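Local coordinates for protein effector EagT6 (Pseudomonas aeruginosa, PDB 1TU1) that is essential for delivering the toxin Tse6 to target cells, acting as a homodimer in the loading of Tse6 onto VgrG1a, at residues E62-E65 / K66-G70. Residues are numbered along the deposited sequence; the frame is centred on the assembly and turned at random.
Sequences ENAE and KQLPG
The last turn of helix 53-67 ends here, and its closing i to i+4 bonds join Glu62 to Lys66, Asn63 to Gln67 and Ala64 to Leu68. Leu68 N reaches Ala64 O at 3.1 Å although Leu68 is the first residue to leave helical backbone angles. The middle carbonyl, Asn63 O, is gripped twice by one residue. The bond from Gln67 N is weak, with an N-H...O angle of 130°, whereas the side-chain amide Gln67 NE2 donates to Asn63 O over 3.2 Å, almost straight at 168°. Asn63 O lies in the amide plane of Gln67, yet NE2 stands above the plane of the Asn63 carbonyl, so this second bond misses the lone pairs. The extended Gln67 chain runs alongside Asn63, back along the last turn, with the two amides steeply inclined.

In the one of two modelled conformers described here, Lys66 bends at chi2 (-20°, nearly eclipsed) and chi3, passing Glu62 O. Lys66 NZ then forms a salt bridge with Glu65 OE1 at 3.0 Å, on the anti side of the carboxylate and somewhat out of its plane; resting on one conformer, it is tentative. Ala64 CB packs on Leu68 CD1 at 4.0 Å; Leu68 in turn touches Tyr91 and Trp93 of strand 84-95, and Ala64 touches Phe71. One water donates to both Glu65 O and Leu68 O, linking the final turn to the departing chain. The i+4 to i bonds ending at Leu68 N, followed by non-helical backbone angles at Leu68 and Pro69, are those of an α-helical C-terminus, here leading into edge strand 72-81 of the antiparallel sheet.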
ATOM      1  N   GLU A  62     -23.623  -7.822  -0.002  1.00 39.18           N
ATOM      2  CA  GLU A  62     -23.988  -9.146  -0.492  1.00 40.81           C
ATOM      3  C   GLU A  62     -22.770 -10.060  -0.540  1.00 41.21           C
ATOM      4  O   GLU A  62     -22.863 -11.239  -0.195  1.00 40.68           O
ATOM      5  CB  GLU A  62     -24.579  -9.047  -1.899  1.00 41.78           C
ATOM      6  CG  GLU A  62     -25.225 -10.319  -2.432  1.00 44.66           C
ATOM      7  CD  GLU A  62     -25.931 -10.121  -3.775  1.00 49.99           C
ATOM      8  OE1 GLU A  62     -25.267  -9.740  -4.776  1.00 52.21           O
ATOM      9  OE2 GLU A  62     -27.163 -10.346  -3.831  1.00 54.11           O
ATOM     10  N   ASN A  63     -21.629  -9.533  -0.969  1.00 41.29           N
ATOM     11  CA  ASN A  63     -20.392 -10.307  -0.934  1.00 41.69           C
ATOM     12  C   ASN A  63     -20.027 -10.700   0.493  1.00 42.05           C
ATOM     13  O   ASN A  63     -19.562 -11.804   0.716  1.00 42.05           O
ATOM     14  CB  ASN A  63     -19.228  -9.532  -1.541  1.00 41.54           C
ATOM     15  CG  ASN A  63     -19.331  -9.408  -3.034  1.00 42.00           C
ATOM     16  OD1 ASN A  63     -20.096 -10.130  -3.693  1.00 39.87           O
ATOM     17  ND2 ASN A  63     -18.545  -8.494  -3.588  1.00 40.09           N
ATOM     18  N   ALA A  64     -20.242  -9.799   1.449  1.00 42.63           N
ATOM     19  CA  ALA A  64     -19.866 -10.047   2.837  1.00 43.81           C
ATOM     20  C   ALA A  64     -20.779 -11.100   3.474  1.00 45.09           C
ATOM     21  O   ALA A  64     -20.321 -11.969   4.218  1.00 44.97           O
ATOM     22  CB  ALA A  64     -19.905  -8.774   3.628  1.00 43.34           C
ATOM     23  N   GLU A  65     -22.070 -11.014   3.161  1.00 46.56           N
ATOM     24  CA  GLU A  65     -23.068 -11.962   3.645  1.00 48.08           C
ATOM     25  C   GLU A  65     -22.765 -13.352   3.111  1.00 48.64           C
ATOM     26  O   GLU A  65     -22.897 -14.334   3.846  1.00 48.99           O
ATOM     27  CB  GLU A  65     -24.493 -11.517   3.237  1.00 48.81           C
ATOM     28  CG  GLU A  65     -25.023 -10.310   4.024  1.00 50.98           C
ATOM     29  CD  GLU A  65     -26.221  -9.588   3.380  1.00 53.66           C
ATOM     30  OE1 GLU A  65     -26.690  -9.990   2.293  1.00 56.52           O
ATOM     31  OE2 GLU A  65     -26.703  -8.593   3.971  1.00 55.24           O
ATOM     32  N   LYS A  66     -22.331 -13.440   1.850  1.00 49.62           N
ATOM     33  CA  LYS A  66     -22.160 -14.732   1.177  1.00 50.42           C
ATOM     34  C   LYS A  66     -20.778 -15.372   1.416  1.00 50.08           C
ATOM     35  O   LYS A  66     -20.640 -16.595   1.344  1.00 50.05           O
ATOM     36  CB  LYS A  66     -22.417 -14.623  -0.334  0.51 50.68           C
ATOM     37  CG  LYS A  66     -23.766 -13.998  -0.804  0.51 52.32           C
ATOM     38  CD  LYS A  66     -24.925 -13.971   0.226  0.51 53.71           C
ATOM     39  CE  LYS A  66     -25.798 -12.733   0.017  0.51 53.99           C
ATOM     40  NZ  LYS A  66     -26.965 -12.651   0.938  0.51 54.18           N
ATOM     41  N   GLN A  67     -19.764 -14.563   1.702  1.00 49.51           N
ATOM     42  CA  GLN A  67     -18.381 -15.046   1.721  1.00 49.20           C
ATOM     43  C   GLN A  67     -17.724 -15.059   3.099  1.00 47.53           C
ATOM     44  O   GLN A  67     -16.706 -15.717   3.256  1.00 47.97           O
ATOM     45  CB  GLN A  67     -17.502 -14.241   0.747  1.00 49.67           C
ATOM     46  CG  GLN A  67     -17.774 -14.564  -0.725  1.00 52.75           C
ATOM     47  CD  GLN A  67     -17.072 -13.618  -1.701  1.00 55.80           C
ATOM     48  OE1 GLN A  67     -16.274 -14.053  -2.538  1.00 58.77           O
ATOM     49  NE2 GLN A  67     -17.385 -12.335  -1.611  1.00 58.44           N
ATOM     50  N   LEU A  68     -18.273 -14.333   4.071  1.00 45.84           N
ATOM     51  CA  LEU A  68     -17.660 -14.226   5.394  1.00 44.48           C
ATOM     52  C   LEU A  68     -18.463 -15.014   6.433  1.00 44.03           C
ATOM     53  O   LEU A  68     -19.550 -14.590   6.834  1.00 43.16           O
ATOM     54  CB  LEU A  68     -17.533 -12.765   5.840  1.00 44.34           C
ATOM     55  CG  LEU A  68     -16.755 -11.795   4.936  1.00 43.57           C
ATOM     56  CD1 LEU A  68     -16.822 -10.407   5.508  1.00 42.83           C
ATOM     57  CD2 LEU A  68     -15.310 -12.229   4.778  1.00 44.08           C
ATOM     58  N   PRO A  69     -17.927 -16.152   6.884  1.00 43.42           N
ATOM     59  CA  PRO A  69     -18.584 -16.941   7.930  1.00 42.73           C
ATOM     60  C   PRO A  69     -18.945 -16.085   9.125  1.00 42.00           C
ATOM     61  O   PRO A  69     -18.140 -15.264   9.553  1.00 41.63           O
ATOM     62  CB  PRO A  69     -17.518 -17.978   8.316  1.00 42.89           C
ATOM     63  CG  PRO A  69     -16.709 -18.160   7.094  1.00 43.55           C
ATOM     64  CD  PRO A  69     -16.669 -16.784   6.433  1.00 43.43           C
ATOM     65  N   GLY A  70     -20.161 -16.253   9.631  1.00 41.45           N
ATOM     66  CA  GLY A  70     -20.604 -15.556  10.829  1.00 41.23           C
ATOM     67  C   GLY A  70     -20.894 -14.081  10.615  1.00 40.92           C
ATOM     68  O   GLY A  70     -21.037 -13.340  11.580  1.00 39.97           O
TER
HETATM   69  O   HOH W   1     -21.801 -15.732   5.876  1.00 43.77           O